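PDB 3MCZ: O-methyltransferase from Burkholderia thailandensis, which probably transfers a methyl group from S-adenosylmethionine to a hydroxyl oxygen of a substrate not yet identified, acting as a dimer. Local coordinates for residues 165-170 with 191-196. Residues are numbered along the deposited sequence; the frame is centred on the assembly and turned at random. Where two conformers were deposited one is given.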
loop_
_atom_site.group_PDB
_atom_site.type_symbol
_atom_site.label_atom_id
_atom_site.label_comp_id
_atom_site.label_asym_id
_atom_site.label_seq_id
_atom_site.Cartn_x
_atom_site.Cartn_y
_atom_site.Cartn_z
ATOM N N GLN A 165 -21.314 4.338 10.124
ATOM C CA GLN A 165 -22.692 3.810 10.273
ATOM C C GLN A 165 -22.890 2.722 11.332
ATOM O O GLN A 165 -23.920 2.708 12.024
ATOM C CB GLN A 165 -23.268 3.304 8.942
ATOM C CG GLN A 165 -24.776 3.052 8.963
ATOM C CD GLN A 165 -25.575 4.304 9.285
ATOM O OE1 GLN A 165 -25.291 5.379 8.751
ATOM N NE2 GLN A 165 -26.563 4.180 10.174
ATOM N N PRO A 166 -21.954 1.774 11.432
ATOM C CA PRO A 166 -22.176 0.740 12.463
ATOM C C PRO A 166 -22.292 1.326 13.841
ATOM O O PRO A 166 -23.141 0.911 14.593
ATOM C CB PRO A 166 -20.934 -0.141 12.366
ATOM C CG PRO A 166 -20.457 0.029 10.947
ATOM C CD PRO A 166 -20.822 1.445 10.547
HETATM N N MSE A 167 -21.452 2.311 14.163
HETATM C CA MSE A 167 -21.512 2.886 15.489
HETATM C C MSE A 167 -22.687 3.818 15.663
HETATM O O MSE A 167 -23.220 3.896 16.742
HETATM C CB MSE A 167 -20.235 3.582 15.851
HETATM C CG MSE A 167 -19.265 2.595 16.330
HETATM SE SE MSE A 167 -17.591 3.257 15.924
HETATM C CE MSE A 167 -17.971 4.088 14.198
ATOM N N VAL A 168 -23.103 4.491 14.587
ATOM C CA VAL A 168 -24.322 5.327 14.608
ATOM C C VAL A 168 -25.538 4.539 15.085
ATOM O O VAL A 168 -26.314 5.001 15.922
ATOM C CB VAL A 168 -24.624 5.941 13.227
ATOM C CG1 VAL A 168 -25.933 6.655 13.280
ATOM C CG2 VAL A 168 -23.469 6.915 12.805
ATOM N N ASP A 169 -25.689 3.334 14.564
ATOM C CA ASP A 169 -26.818 2.475 14.928
ATOM C C ASP A 169 -26.787 2.098 16.413
ATOM O O ASP A 169 -27.824 2.113 17.068
ATOM C CB ASP A 169 -26.830 1.219 14.054
ATOM C CG ASP A 169 -26.825 1.544 12.555
ATOM O OD1 ASP A 169 -27.313 2.640 12.181
ATOM O OD2 ASP A 169 -26.334 0.712 11.758
ATOM N N VAL A 170 -25.596 1.834 16.956
ATOM C CA VAL A 170 -25.455 1.533 18.388
ATOM C C VAL A 170 -25.713 2.740 19.268
ATOM O O VAL A 170 -26.455 2.656 20.245
ATOM C CB VAL A 170 -24.083 0.931 18.719
ATOM C CG1 VAL A 170 -23.871 0.877 20.230
ATOM C CG2 VAL A 170 -23.959 -0.454 18.098
ATOM N N GLY A 191 -22.787 14.960 11.080
ATOM C CA GLY A 191 -23.942 15.021 11.959
ATOM C C GLY A 191 -24.818 13.790 11.939
ATOM O O GLY A 191 -25.986 13.848 12.373
ATOM N N THR A 192 -24.260 12.671 11.462
ATOM C CA THR A 192 -25.058 11.476 11.266
ATOM C C THR A 192 -25.503 10.886 12.607
ATOM O O THR A 192 -26.608 10.361 12.688
ATOM C CB THR A 192 -24.320 10.430 10.387
ATOM O OG1 THR A 192 -24.013 11.039 9.120
ATOM C CG2 THR A 192 -25.177 9.250 10.125
ATOM N N TYR A 193 -24.676 10.986 13.648
ATOM C CA TYR A 193 -25.081 10.433 14.945
ATOM C C TYR A 193 -26.310 11.198 15.457
ATOM O O TYR A 193 -27.306 10.591 15.836
ATOM C CB TYR A 193 -23.975 10.493 15.986
ATOM C CG TYR A 193 -22.743 9.627 15.688
ATOM C CD1 TYR A 193 -21.693 10.107 14.893
ATOM C CD2 TYR A 193 -22.627 8.355 16.214
ATOM C CE1 TYR A 193 -20.576 9.323 14.628
ATOM C CE2 TYR A 193 -21.518 7.550 15.949
ATOM C CZ TYR A 193 -20.487 8.041 15.157
ATOM O OH TYR A 193 -19.371 7.252 14.899
ATOM N N LEU A 194 -26.245 12.519 15.447
ATOM C CA LEU A 194 -27.357 13.302 15.988
ATOM C C LEU A 194 -28.642 13.081 15.215
ATOM O O LEU A 194 -29.696 12.888 15.812
ATOM C CB LEU A 194 -27.009 14.774 15.997
ATOM C CG LEU A 194 -28.110 15.649 16.598
ATOM C CD1 LEU A 194 -28.310 15.292 18.085
ATOM C CD2 LEU A 194 -27.776 17.094 16.448
ATOM N N ALA A 195 -28.548 13.100 13.881
ATOM C CA ALA A 195 -29.700 12.936 13.035
ATOM C C ALA A 195 -30.373 11.587 13.282
ATOM O O ALA A 195 -31.600 11.511 13.381
ATOM C CB ALA A 195 -29.303 13.093 11.545
ATOM N N GLN A 196 -29.586 10.515 13.381
ATOM C CA GLN A 196 -30.157 9.191 13.549
ATOM C C GLN A 196 -30.771 9.049 14.939
ATOM O O GLN A 196 -31.782 8.372 15.102
ATOM C CB GLN A 196 -29.108 8.107 13.306
ATOM C CG GLN A 196 -28.876 7.814 11.842
ATOM C CD GLN A 196 -29.677 6.623 11.365
ATOM O OE1 GLN A 196 -29.130 5.538 11.157
ATOM N NE2 GLN A 196 -30.977 6.808 11.204
#
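Val168 and Tyr193 bring helix 150-172 and the start of helix 192-200 together, the short segments running 37° from parallel. Their axes approach to 9.2 Å. The two methyls of Val168 do different work. CG2 sits over the centre of one face of the Tyr193 ring, 11° off the normal, a CH-pi contact with 3.7 Å between CG2 and the centroid; CG1, anti to the backbone N, points across to the aliphatic part of Gln196, 3.5 Å from its CG. Thr192 adds its methyl, CG2, which lies 3.9 Å from Val168 CG2. Past the ring, the tyrosine hydroxyl meets Met167, present as selenomethionine, whose CE in the conformer given comes to 3.5 Å from OH, and both residues also pack on Leu286 of the central sheet.

Toward the more exposed margin the chemistry turns polar. Gln165 starts out away from helix 192-200, but a bend at chi2 (60°) brings its amide back. In the conformer given for Gln196, NE2 of Gln165 donates a bent hydrogen bond to OE1 of Gln196 at 3.1 Å. The same nitrogen also donates to Asp169 OD1, one turn further along its own helix, on the syn side of the carboxylate; the 2.6 Å between NE2 and OD1 is unusually short, its exact length doubtful. Asp169 OD1 and Gln196 OE1 are thus two acceptors gathered round a single amide nitrogen.

In this Rossmann-like methyltransferase domain, the contact joins a helix preceding strand 182-186 of the seven-stranded sheet to the helix that follows it. Apolar groups and an aromatic face fill the buried side, while the two bonds from NE2 would help hold the Gln165 amide in its rotation toward the more exposed edge.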